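Local coordinates for protein cysteine desulfurase (Fervidobacterium islandicum, PDB 6A6E) that uses pyridoxal-5'-phosphate to take sulfur from cysteine, leaving alanine, and as a SufS-type enzyme probably passes it on for iron-sulfur cluster assembly, at residues Q213-H217 with K218-V222; E192-I195 with E196-R199; E304-F308 with E309-K313; V294-G297 with Y298-Y302. All coordinates share one frame; numbering follows the deposited sequence.

Interaction 1 (Q213-H217 with K218-V222); sequences QLVPH and KKVDV. With PLP (pyridoxal-5'-phosphate), chain E.
Leaving strand 206-210 beside the pyridoxal-5'-phosphate pocket, the chain makes a loop in which a short helix-like turn brings Leu214, Val215 and His217 against Lys218 and Val220. The turn closes on one carbonyl: Leu214 O receives His217 N at 3.2 Å and, in a weak bond bent to 135°, Lys218 N at 3.0 Å. The same oxygen lies above one face of the His217 imidazole, offset toward its rim. With chi1 at 69°, CG of His217 sits between the backbone N and the carbonyl carbon, which keeps the ring close to Lys218, whose CB makes an off-centre CH-pi contact 4.2 Å from the ring centroid. The far end of the ring is engaged by Gln185, a residue of the cofactor pocket, through NE2. Lys218 runs out extended, its CD lying 3.8 Å from Leu214 CD1, and its ammonium forms a salt bridge with Glu192. On the apolar side, one methyl serves two partners: Val220 CG2 is 4.0 Å from both Leu214 CD2 and Val215 CG2, the two valine side chains crossing at about a right angle. A water links Val215 O and Lys218 O, though it cannot donate to every acceptor near it at once. At the other end of the loop, bent at chi2, Gln213 turns its amide to the cofactor, and NE2 donates to the phenolic O3 at an unusually short 2.5 Å (158°), while also reaching Ala40 O. An N-H donor to O3 would be expected to stabilise negative charge there.

Interaction 2 (E192-I195 with E196-R199); sequences EMPI and ELIR
Pro194 touches two successive residues of the helix it introduces, Leu197 and Ile198. Its CB is 4.0 Å from Leu197 CB, and its CG is 4.2 Å from Leu197 CD2, so the pyrrolidine ring and the leucine side chain meet at a slant. Leucine CG stands anti to the backbone N (chi1 170°), which leaves one terminal methyl beside the proline. Ile198 meets mainly the carbonyl: its CG1 lies 3.5 Å from Pro194 O, the very oxygen its backbone holds. Ile198 N donates to Pro194 O at 3.0 Å, fairly straight at 162°, with the donor nearly along the C=O axis. One residue on, Arg199 N reaches Ile195 O at 2.8 Å, here tilted a little from the carbonyl plane. These are the first i to i+4 bonds of helix 195-201, and Pro194 is its N-cap, a residue with no side-chain acceptor to offer the opening N-H groups. It is also the centre of an inverse gamma turn, closed by a weak bond from Ile195 N to Met193 O of 2.9 Å, through which the incoming loop bends into the helix. Beyond this first shell, Ile198 packs on Ile167 of helix 164-173 and on strands 179-183 and 206-210, while Ile195 rests on Val209, so the helix start lies against the large sheet. Arg199, with its chain bent at chi2 and chi3, carries its guanidinium away from the turn, where NH1 pairs with Asp228 and NH2 is held by Ala205 O and Phe202 O.

Interaction 3 (E304-F308 with E309-K313); sequences ESIGF and EKVEK
The phenyl ring of Phe308 meets Val311 obliquely, its CD1 and CE1 side turned toward the valine: CD1 is 3.9 Å from Val311 CB, and CE1 is 4.0 Å from Val311 CG1. From outside the turn, Phe89 of helix 70-90 completes an edge-to-face ring pair with it. With an alanine in place of Phe308, Val311 CG1 would probably lose its aromatic neighbour and Phe89 its ring partner, opening a gap between helix 308-327 and helix 70-90. The phenylalanine opens helix 308-327 directly after Gly307, which ends helix 290-306 and is the N-cap of the new one. At Gly307 phi is 106°, and a side chain would be jammed against the preceding carbonyl oxygen, so only a residue without a side chain fits comfortably at this bend. The new helix is then stitched by Val311 N to Gly307 O at 3.1 Å, in the carbonyl plane, and by Glu312 N to Phe308 O at 3.0 Å. Val311 also reaches backward over the glycine: its CG2 stands 4.0 Å from Ile306 CG2, the two side chains crossing at about a right angle. Lys310 lays its CD 3.7 Å from Ile306 O before its ammonium goes on to Glu14. Valine thus bridges the break, touching both the last residue of the old helix and the first of the new, while the carbonyls of Gly307 and Phe308 accept N-H groups of the second helix.

Interaction 4 (V294-G297 with Y298-Y302); sequences VGLG and YTIDY
Torsions of two kinds bring Val294 and Tyr298 together: the valine has CG1 anti to the backbone N (chi1 172°), while the tyrosine has CG anti to its carbonyl carbon (chi1 -69°). In this i to i+4 pair of helix 290-306 the side chains lie side by side and point the same way, with Val294 CG1 only 3.4 Å from Tyr298 CE2, approaching the ring obliquely. Beneath them Tyr298 N donates to Val294 O at 3.0 Å. A small residue such as alanine in place of Tyr298 would probably strip Val294 CG1 of its ring partner and take away a contact with Lys52 and Lys85, which lie on the neighbouring helices 47-59 and 70-90. At the next residue, the buried Thr299 uses one acceptor twice: its N and its OG1 each reach Gly295 O at 2.9 Å, the hydroxyl coming from above the carbonyl plane rather than along a lone pair. Thus the threonine hydroxyl is satisfied within the helix itself. Ile300 N to Leu296 O is the straightest of these backbone bonds, at 167°; the side chains of Leu296 and Ile300 touch only at 4.5 Å, CG to CD1. Asp301 N closes the set on Gly297 O. Asp301 pairs by salt bridge with Lys85, and it also meets the aromatic ring: OD2 lies in the plane of the Tyr298 ring, at its edge, 3.6 Å from CD1.

In the fold
From the N terminus the contacts come in the order interaction 2, interaction 1, interaction 4, interaction 3; each closes before the next opens, so none nests or crosses. Interaction 2 starts helix 195-201 after strand 179-183, and interaction 1 shapes the loop between strand 206-210 and helix 222-225. They are joined by packing of Leu214 CD2 on Ile195 CD1. Interactions 4 and 3 share helix 290-306, the first within it and the second where it turns into helix 308-327. Interaction 1 meets interaction 3 through Glu312 OE1 and Lys219 N, 3.0 Å apart, and Phe308 CE1 beside Pro216 O, tying the bend between helices 290-306 and 308-327 to the loop beside the cofactor.

Interaction 1 (Q213-H217 with K218-V222)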
loop_
_atom_site.group_PDB
_atom_site.type_symbol
_atom_site.label_atom_id
_atom_site.label_comp_id
_atom_site.label_asym_id
_atom_site.label_seq_id
_atom_site.Cartn_x
_atom_site.Cartn_y
_atom_site.Cartn_z
ATOM N N GLN A 213 -10.544 -5.972 13.436
ATOM C CA GLN A 213 -11.474 -7.111 13.581
ATOM C C GLN A 213 -12.915 -6.645 13.791
ATOM O O GLN A 213 -13.833 -7.390 13.493
ATOM C CB GLN A 213 -11.164 -8.003 14.766
ATOM C CG GLN A 213 -9.953 -8.820 14.701
ATOM C CD GLN A 213 -9.975 -9.842 13.594
ATOM O OE1 GLN A 213 -11.033 -10.406 13.236
ATOM N NE2 GLN A 213 -8.789 -10.081 13.021
ATOM N N LEU A 214 -13.098 -5.448 14.344
ATOM C CA LEU A 214 -14.426 -4.920 14.688
ATOM C C LEU A 214 -15.187 -4.391 13.489
ATOM O O LEU A 214 -16.403 -4.707 13.253
ATOM C CB LEU A 214 -14.242 -3.808 15.718
ATOM C CG LEU A 214 -15.518 -3.130 16.232
ATOM C CD1 LEU A 214 -16.321 -4.156 17.019
ATOM C CD2 LEU A 214 -15.226 -1.906 17.094
ATOM N N VAL A 215 -14.498 -3.578 12.684
ATOM C CA VAL A 215 -15.194 -2.820 11.616
ATOM C C VAL A 215 -15.877 -3.713 10.595
ATOM O O VAL A 215 -16.938 -3.369 10.084
ATOM C CB VAL A 215 -14.220 -1.796 10.955
ATOM C CG1 VAL A 215 -14.717 -1.305 9.574
ATOM C CG2 VAL A 215 -13.954 -0.648 11.923
ATOM N N PRO A 216 -15.298 -4.876 10.280
ATOM C CA PRO A 216 -15.933 -5.731 9.279
ATOM C C PRO A 216 -17.324 -6.286 9.611
ATOM O O PRO A 216 -18.047 -6.691 8.704
ATOM C CB PRO A 216 -14.975 -6.924 9.197
ATOM C CG PRO A 216 -13.634 -6.365 9.569
ATOM C CD PRO A 216 -13.969 -5.394 10.664
ATOM N N HIS A 217 -17.668 -6.395 10.873
ATOM C CA HIS A 217 -18.937 -7.075 11.203
ATOM C C HIS A 217 -19.803 -6.293 12.173
ATOM O O HIS A 217 -20.908 -6.749 12.496
ATOM C CB HIS A 217 -18.694 -8.458 11.816
ATOM C CG HIS A 217 -18.102 -8.372 13.164
ATOM N ND1 HIS A 217 -18.878 -8.318 14.305
ATOM C CD2 HIS A 217 -16.812 -8.315 13.571
ATOM C CE1 HIS A 217 -18.089 -8.181 15.363
ATOM N NE2 HIS A 217 -16.828 -8.181 14.952
ATOM N N LYS A 218 -19.348 -5.125 12.606
ATOM C CA LYS A 218 -20.169 -4.368 13.495
ATOM C C LYS A 218 -20.174 -2.904 13.147
ATOM O O LYS A 218 -19.116 -2.301 12.861
ATOM C CB LYS A 218 -19.680 -4.563 14.909
ATOM C CG LYS A 218 -20.513 -3.795 15.901
ATOM C CD LYS A 218 -20.077 -4.038 17.312
ATOM C CE LYS A 218 -21.279 -3.874 18.167
ATOM N NZ LYS A 218 -20.749 -3.861 19.541
ATOM N N LYS A 219 -21.370 -2.320 13.211
ATOM C CA LYS A 219 -21.534 -0.910 13.003
ATOM C C LYS A 219 -20.632 -0.036 13.885
ATOM O O LYS A 219 -20.554 -0.201 15.110
ATOM C CB LYS A 219 -22.984 -0.476 13.158
ATOM C CG LYS A 219 -23.202 0.876 12.528
ATOM C CD LYS A 219 -24.537 1.498 12.865
ATOM C CE LYS A 219 -24.536 2.978 12.470
ATOM N NZ LYS A 219 -25.936 3.417 12.189
ATOM N N VAL A 220 -19.944 0.902 13.229
ATOM C CA VAL A 220 -19.021 1.806 13.926
ATOM C C VAL A 220 -19.414 3.247 13.542
ATOM O O VAL A 220 -19.538 3.584 12.362
ATOM C CB VAL A 220 -17.559 1.489 13.565
ATOM C CG1 VAL A 220 -16.603 2.593 14.000
ATOM C CG2 VAL A 220 -17.096 0.175 14.203
ATOM N N ASP A 221 -19.709 4.071 14.549
ATOM C CA ASP A 221 -20.075 5.455 14.370
ATOM C C ASP A 221 -19.084 6.233 15.201
ATOM O O ASP A 221 -19.167 6.266 16.435
ATOM C CB ASP A 221 -21.494 5.675 14.837
ATOM C CG ASP A 221 -21.909 7.144 14.807
ATOM O OD1 ASP A 221 -21.048 8.068 14.879
ATOM O OD2 ASP A 221 -23.131 7.369 14.671
ATOM N N VAL A 222 -18.117 6.866 14.513
ATOM C CA VAL A 222 -16.952 7.439 15.214
ATOM C C VAL A 222 -17.336 8.616 16.121
ATOM O O VAL A 222 -16.595 8.950 17.063
ATOM C CB VAL A 222 -15.818 7.849 14.212
ATOM C CG1 VAL A 222 -15.244 6.590 13.547
ATOM C CG2 VAL A 222 -16.313 8.826 13.149
HETATM N N1 PLP E . -5.074 -5.647 14.692
HETATM C C2 PLP E . -5.983 -6.586 14.734
HETATM C C2A PLP E . -6.817 -6.776 15.955
HETATM C C3 PLP E . -6.107 -7.452 13.561
HETATM O O3 PLP E . -7.000 -8.426 13.604
HETATM C C4 PLP E . -5.292 -7.213 12.372
HETATM C C4A PLP E . -5.423 -7.966 11.140
HETATM C C5 PLP E . -4.280 -6.154 12.453
HETATM C C6 PLP E . -4.254 -5.451 13.620
HETATM C C5A PLP E . -3.299 -5.864 11.312
HETATM O O4P PLP E . -3.797 -5.693 9.993
HETATM P P PLP E . -2.914 -5.645 8.633
HETATM O O1P PLP E . -2.046 -4.451 8.673
HETATM O O2P PLP E . -2.245 -6.988 8.653
HETATM O O3P PLP E . -4.014 -5.504 7.624
HETATM O O HOH W 1 -18.185 -1.013 10.796
#

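Interaction 2 (E192-I195 with E196-R199)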
loop_
_atom_site.group_PDB
_atom_site.type_symbol
_atom_site.label_atom_id
_atom_site.label_comp_id
_atom_site.label_asym_id
_atom_site.label_seq_id
_atom_site.Cartn_x
_atom_site.Cartn_y
_atom_site.Cartn_z
ATOM N N GLU A 192 -15.197 -8.014 22.081
ATOM C CA GLU A 192 -15.477 -6.617 21.745
ATOM C C GLU A 192 -15.286 -5.722 22.978
ATOM O O GLU A 192 -15.868 -5.976 24.000
ATOM C CB GLU A 192 -16.883 -6.445 21.189
ATOM C CG GLU A 192 -17.088 -7.227 19.878
ATOM C CD GLU A 192 -18.494 -7.121 19.291
ATOM O OE1 GLU A 192 -19.398 -6.622 19.992
ATOM O OE2 GLU A 192 -18.711 -7.548 18.115
ATOM N N MET A 193 -14.443 -4.693 22.857
ATOM C CA MET A 193 -14.071 -3.870 23.972
ATOM C C MET A 193 -15.092 -2.739 24.237
ATOM O O MET A 193 -15.726 -2.226 23.314
ATOM C CB MET A 193 -12.673 -3.260 23.773
ATOM C CG MET A 193 -11.532 -4.273 23.693
ATOM S SD MET A 193 -11.428 -5.395 25.142
ATOM C CE MET A 193 -10.173 -6.589 24.652
ATOM N N PRO A 194 -15.196 -2.332 25.500
ATOM C CA PRO A 194 -16.085 -1.277 25.921
ATOM C C PRO A 194 -15.438 0.073 25.597
ATOM O O PRO A 194 -14.962 0.802 26.468
ATOM C CB PRO A 194 -16.231 -1.553 27.436
ATOM C CG PRO A 194 -14.867 -2.012 27.823
ATOM C CD PRO A 194 -14.456 -2.912 26.642
ATOM N N ILE A 195 -15.451 0.436 24.319
ATOM C CA ILE A 195 -14.793 1.672 23.880
ATOM C C ILE A 195 -15.284 2.971 24.568
ATOM O O ILE A 195 -14.445 3.814 24.975
ATOM C CB ILE A 195 -14.949 1.853 22.355
ATOM C CG1 ILE A 195 -14.220 0.728 21.643
ATOM C CG2 ILE A 195 -14.378 3.196 21.937
ATOM C CD1 ILE A 195 -14.507 0.676 20.153
ATOM N N GLU A 196 -16.594 3.130 24.718
ATOM C CA GLU A 196 -17.136 4.336 25.422
ATOM C C GLU A 196 -16.728 4.426 26.892
ATOM O O GLU A 196 -16.354 5.491 27.385
ATOM C CB GLU A 196 -18.638 4.413 25.244
ATOM C CG GLU A 196 -18.955 4.725 23.792
ATOM C CD GLU A 196 -20.409 5.045 23.489
ATOM O OE1 GLU A 196 -21.045 5.742 24.281
ATOM O OE2 GLU A 196 -20.900 4.642 22.417
ATOM N N LEU A 197 -16.699 3.287 27.568
ATOM C CA LEU A 197 -16.222 3.271 28.961
ATOM C C LEU A 197 -14.753 3.705 28.971
ATOM O O LEU A 197 -14.331 4.508 29.808
ATOM C CB LEU A 197 -16.405 1.895 29.550
ATOM C CG LEU A 197 -15.731 1.687 30.909
ATOM C CD1 LEU A 197 -16.358 2.553 32.009
ATOM C CD2 LEU A 197 -15.767 0.202 31.239
ATOM N N ILE A 198 -13.967 3.223 27.997
ATOM C CA ILE A 198 -12.576 3.673 27.920
ATOM C C ILE A 198 -12.480 5.146 27.616
ATOM O O ILE A 198 -11.675 5.870 28.221
ATOM C CB ILE A 198 -11.737 2.787 26.932
ATOM C CG1 ILE A 198 -11.695 1.378 27.481
ATOM C CG2 ILE A 198 -10.310 3.340 26.742
ATOM C CD1 ILE A 198 -11.319 0.366 26.454
ATOM N N ARG A 199 -13.312 5.634 26.711
ATOM C CA ARG A 199 -13.235 7.040 26.336
ATOM C C ARG A 199 -13.506 7.953 27.566
ATOM O O ARG A 199 -12.794 8.954 27.765
ATOM C CB ARG A 199 -14.277 7.289 25.265
ATOM C CG ARG A 199 -14.644 8.742 24.974
ATOM C CD ARG A 199 -13.566 9.546 24.290
ATOM N NE ARG A 199 -12.325 9.766 25.036
ATOM C CZ ARG A 199 -11.222 10.308 24.499
ATOM N NH1 ARG A 199 -11.186 10.664 23.213
ATOM N NH2 ARG A 199 -10.116 10.451 25.219
#

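Interaction 3 (E304-F308 with E309-K313)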
loop_
_atom_site.group_PDB
_atom_site.type_symbol
_atom_site.label_atom_id
_atom_site.label_comp_id
_atom_site.label_asym_id
_atom_site.label_seq_id
_atom_site.Cartn_x
_atom_site.Cartn_y
_atom_site.Cartn_z
ATOM N N GLU A 304 -23.772 -2.648 1.958
ATOM C CA GLU A 304 -24.940 -1.839 2.259
ATOM C C GLU A 304 -26.120 -2.324 1.417
ATOM O O GLU A 304 -27.215 -2.166 1.860
ATOM C CB GLU A 304 -24.727 -0.341 2.054
ATOM C CG GLU A 304 -23.438 0.236 2.583
ATOM C CD GLU A 304 -23.524 1.091 3.813
ATOM O OE1 GLU A 304 -24.083 0.609 4.813
ATOM O OE2 GLU A 304 -22.911 2.211 3.806
ATOM N N SER A 305 -25.900 -2.911 0.238
ATOM C CA SER A 305 -26.983 -3.508 -0.543
ATOM C C SER A 305 -27.596 -4.750 0.136
ATOM O O SER A 305 -28.792 -4.903 0.113
ATOM C CB SER A 305 -26.572 -3.874 -1.967
ATOM O OG SER A 305 -26.012 -5.179 -2.055
ATOM N N ILE A 306 -26.785 -5.623 0.728
ATOM C CA ILE A 306 -27.270 -6.692 1.551
ATOM C C ILE A 306 -27.965 -6.111 2.756
ATOM O O ILE A 306 -29.002 -6.608 3.211
ATOM C CB ILE A 306 -26.104 -7.528 2.073
ATOM C CG1 ILE A 306 -25.496 -8.314 0.933
ATOM C CG2 ILE A 306 -26.571 -8.471 3.192
ATOM C CD1 ILE A 306 -24.244 -9.067 1.381
ATOM N N GLY A 307 -27.344 -5.085 3.306
ATOM C CA GLY A 307 -27.784 -4.461 4.512
ATOM C C GLY A 307 -26.883 -4.822 5.661
ATOM O O GLY A 307 -26.809 -5.996 6.072
ATOM N N PHE A 308 -26.207 -3.821 6.203
ATOM C CA PHE A 308 -25.085 -4.103 7.059
ATOM C C PHE A 308 -25.545 -4.517 8.458
ATOM O O PHE A 308 -24.833 -5.256 9.144
ATOM C CB PHE A 308 -24.144 -2.917 7.121
ATOM C CG PHE A 308 -22.782 -3.249 7.742
ATOM C CD1 PHE A 308 -21.965 -4.218 7.174
ATOM C CD2 PHE A 308 -22.409 -2.679 8.935
ATOM C CE1 PHE A 308 -20.740 -4.575 7.781
ATOM C CE2 PHE A 308 -21.204 -3.025 9.552
ATOM C CZ PHE A 308 -20.362 -3.966 8.967
ATOM N N GLU A 309 -26.731 -4.068 8.877
ATOM C CA GLU A 309 -27.374 -4.584 10.103
ATOM C C GLU A 309 -27.681 -6.087 10.004
ATOM O O GLU A 309 -27.481 -6.807 10.939
ATOM C CB GLU A 309 -28.652 -3.779 10.535
ATOM C CG GLU A 309 -29.198 -4.151 11.933
ATOM C CD GLU A 309 -28.184 -3.963 13.093
ATOM O OE1 GLU A 309 -27.359 -3.003 13.025
ATOM O OE2 GLU A 309 -28.195 -4.768 14.076
ATOM N N LYS A 310 -28.129 -6.557 8.864
ATOM C CA LYS A 310 -28.241 -7.955 8.681
ATOM C C LYS A 310 -26.874 -8.663 8.739
ATOM O O LYS A 310 -26.771 -9.759 9.286
ATOM C CB LYS A 310 -28.945 -8.252 7.384
ATOM C CG LYS A 310 -30.418 -7.825 7.375
ATOM C CD LYS A 310 -30.989 -8.014 5.982
ATOM C CE LYS A 310 -32.496 -8.002 5.929
ATOM N NZ LYS A 310 -32.937 -8.694 4.674
ATOM N N VAL A 311 -25.812 -8.040 8.194
ATOM C CA VAL A 311 -24.491 -8.666 8.208
ATOM C C VAL A 311 -24.101 -8.883 9.655
ATOM O O VAL A 311 -23.688 -9.964 10.028
ATOM C CB VAL A 311 -23.432 -7.806 7.428
ATOM C CG1 VAL A 311 -22.015 -8.326 7.664
ATOM C CG2 VAL A 311 -23.760 -7.806 5.933
ATOM N N GLU A 312 -24.283 -7.848 10.468
ATOM C CA GLU A 312 -23.938 -7.863 11.820
ATOM C C GLU A 312 -24.707 -8.897 12.622
ATOM O O GLU A 312 -24.083 -9.657 13.391
ATOM C CB GLU A 312 -24.097 -6.474 12.406
ATOM C CG GLU A 312 -23.866 -6.405 13.890
ATOM C CD GLU A 312 -23.999 -5.005 14.478
ATOM O OE1 GLU A 312 -23.828 -3.930 13.806
ATOM O OE2 GLU A 312 -24.206 -4.976 15.703
ATOM N N LYS A 313 -26.031 -8.948 12.429
ATOM C CA LYS A 313 -26.870 -9.972 13.070
ATOM C C LYS A 313 -26.507 -11.381 12.660
ATOM O O LYS A 313 -26.488 -12.246 13.506
ATOM C CB LYS A 313 -28.381 -9.748 12.781
ATOM C CG LYS A 313 -29.044 -8.679 13.637
ATOM C CD LYS A 313 -29.480 -9.288 14.983
ATOM C CE LYS A 313 -30.070 -8.287 15.984
ATOM N NZ LYS A 313 -29.020 -7.485 16.690
#

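Interaction 4 (V294-G297 with Y298-Y302)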
loop_
_atom_site.group_PDB
_atom_site.type_symbol
_atom_site.label_atom_id
_atom_site.label_comp_id
_atom_site.label_asym_id
_atom_site.label_seq_id
_atom_site.Cartn_x
_atom_site.Cartn_y
_atom_site.Cartn_z
ATOM N N VAL A 294 -11.053 2.546 -4.589
ATOM C CA VAL A 294 -12.269 2.425 -5.384
ATOM C C VAL A 294 -12.934 1.071 -5.104
ATOM O O VAL A 294 -14.135 0.996 -4.908
ATOM C CB VAL A 294 -11.977 2.587 -6.896
ATOM C CG1 VAL A 294 -13.200 2.265 -7.765
ATOM C CG2 VAL A 294 -11.584 3.997 -7.194
ATOM N N GLY A 295 -12.140 0.008 -5.087
ATOM C CA GLY A 295 -12.612 -1.332 -4.715
ATOM C C GLY A 295 -13.190 -1.418 -3.335
ATOM O O GLY A 295 -14.232 -2.057 -3.122
ATOM N N LEU A 296 -12.548 -0.803 -2.371
ATOM C CA LEU A 296 -13.082 -0.743 -1.036
ATOM C C LEU A 296 -14.471 -0.074 -1.002
ATOM O O LEU A 296 -15.380 -0.503 -0.289
ATOM C CB LEU A 296 -12.130 -0.068 -0.061
ATOM C CG LEU A 296 -12.580 0.060 1.398
ATOM C CD1 LEU A 296 -12.793 -1.320 1.989
ATOM C CD2 LEU A 296 -11.575 0.789 2.217
ATOM N N GLY A 297 -14.568 1.033 -1.705
ATOM C CA GLY A 297 -15.840 1.725 -1.911
ATOM C C GLY A 297 -16.923 0.797 -2.469
ATOM O O GLY A 297 -18.038 0.789 -1.980
ATOM N N TYR A 298 -16.563 -0.007 -3.465
ATOM C CA TYR A 298 -17.497 -0.966 -4.026
ATOM C C TYR A 298 -17.855 -2.113 -3.078
ATOM O O TYR A 298 -18.982 -2.592 -3.117
ATOM C CB TYR A 298 -16.978 -1.514 -5.338
ATOM C CG TYR A 298 -16.956 -0.494 -6.464
ATOM C CD1 TYR A 298 -17.982 0.421 -6.641
ATOM C CD2 TYR A 298 -15.940 -0.510 -7.404
ATOM C CE1 TYR A 298 -17.960 1.315 -7.692
ATOM C CE2 TYR A 298 -15.914 0.398 -8.451
ATOM C CZ TYR A 298 -16.907 1.299 -8.572
ATOM O OH TYR A 298 -16.847 2.154 -9.640
ATOM N N THR A 299 -16.905 -2.524 -2.227
ATOM C CA THR A 299 -17.168 -3.460 -1.141
ATOM C C THR A 299 -18.179 -2.936 -0.146
ATOM O O THR A 299 -19.145 -3.629 0.241
ATOM C CB THR A 299 -15.835 -3.805 -0.445
ATOM O OG1 THR A 299 -14.925 -4.299 -1.447
ATOM C CG2 THR A 299 -15.988 -4.776 0.617
ATOM N N ILE A 300 -17.994 -1.705 0.262
ATOM C CA ILE A 300 -18.953 -1.055 1.119
ATOM C C ILE A 300 -20.321 -0.946 0.401
ATOM O O ILE A 300 -21.339 -1.178 1.064
ATOM C CB ILE A 300 -18.434 0.302 1.604
ATOM C CG1 ILE A 300 -17.271 0.102 2.589
ATOM C CG2 ILE A 300 -19.488 1.085 2.368
ATOM C CD1 ILE A 300 -16.564 1.404 2.858
ATOM N N ASP A 301 -20.376 -0.588 -0.905
ATOM C CA ASP A 301 -21.664 -0.602 -1.578
ATOM C C ASP A 301 -22.329 -1.992 -1.506
ATOM O O ASP A 301 -23.543 -2.088 -1.323
ATOM C CB ASP A 301 -21.606 -0.214 -3.068
ATOM C CG ASP A 301 -21.136 1.235 -3.315
ATOM O OD1 ASP A 301 -21.264 2.100 -2.404
ATOM O OD2 ASP A 301 -20.656 1.479 -4.436
ATOM N N TYR A 302 -21.559 -3.044 -1.708
ATOM C CA TYR A 302 -22.073 -4.411 -1.622
ATOM C C TYR A 302 -22.650 -4.740 -0.234
ATOM O O TYR A 302 -23.796 -5.246 -0.087
ATOM C CB TYR A 302 -20.986 -5.382 -1.999
ATOM C CG TYR A 302 -21.342 -6.833 -1.851
ATOM C CD1 TYR A 302 -22.079 -7.489 -2.819
ATOM C CD2 TYR A 302 -20.929 -7.557 -0.744
ATOM C CE1 TYR A 302 -22.394 -8.846 -2.685
ATOM C CE2 TYR A 302 -21.278 -8.885 -0.569
ATOM C CZ TYR A 302 -22.002 -9.535 -1.546
ATOM O OH TYR A 302 -22.321 -10.880 -1.375
#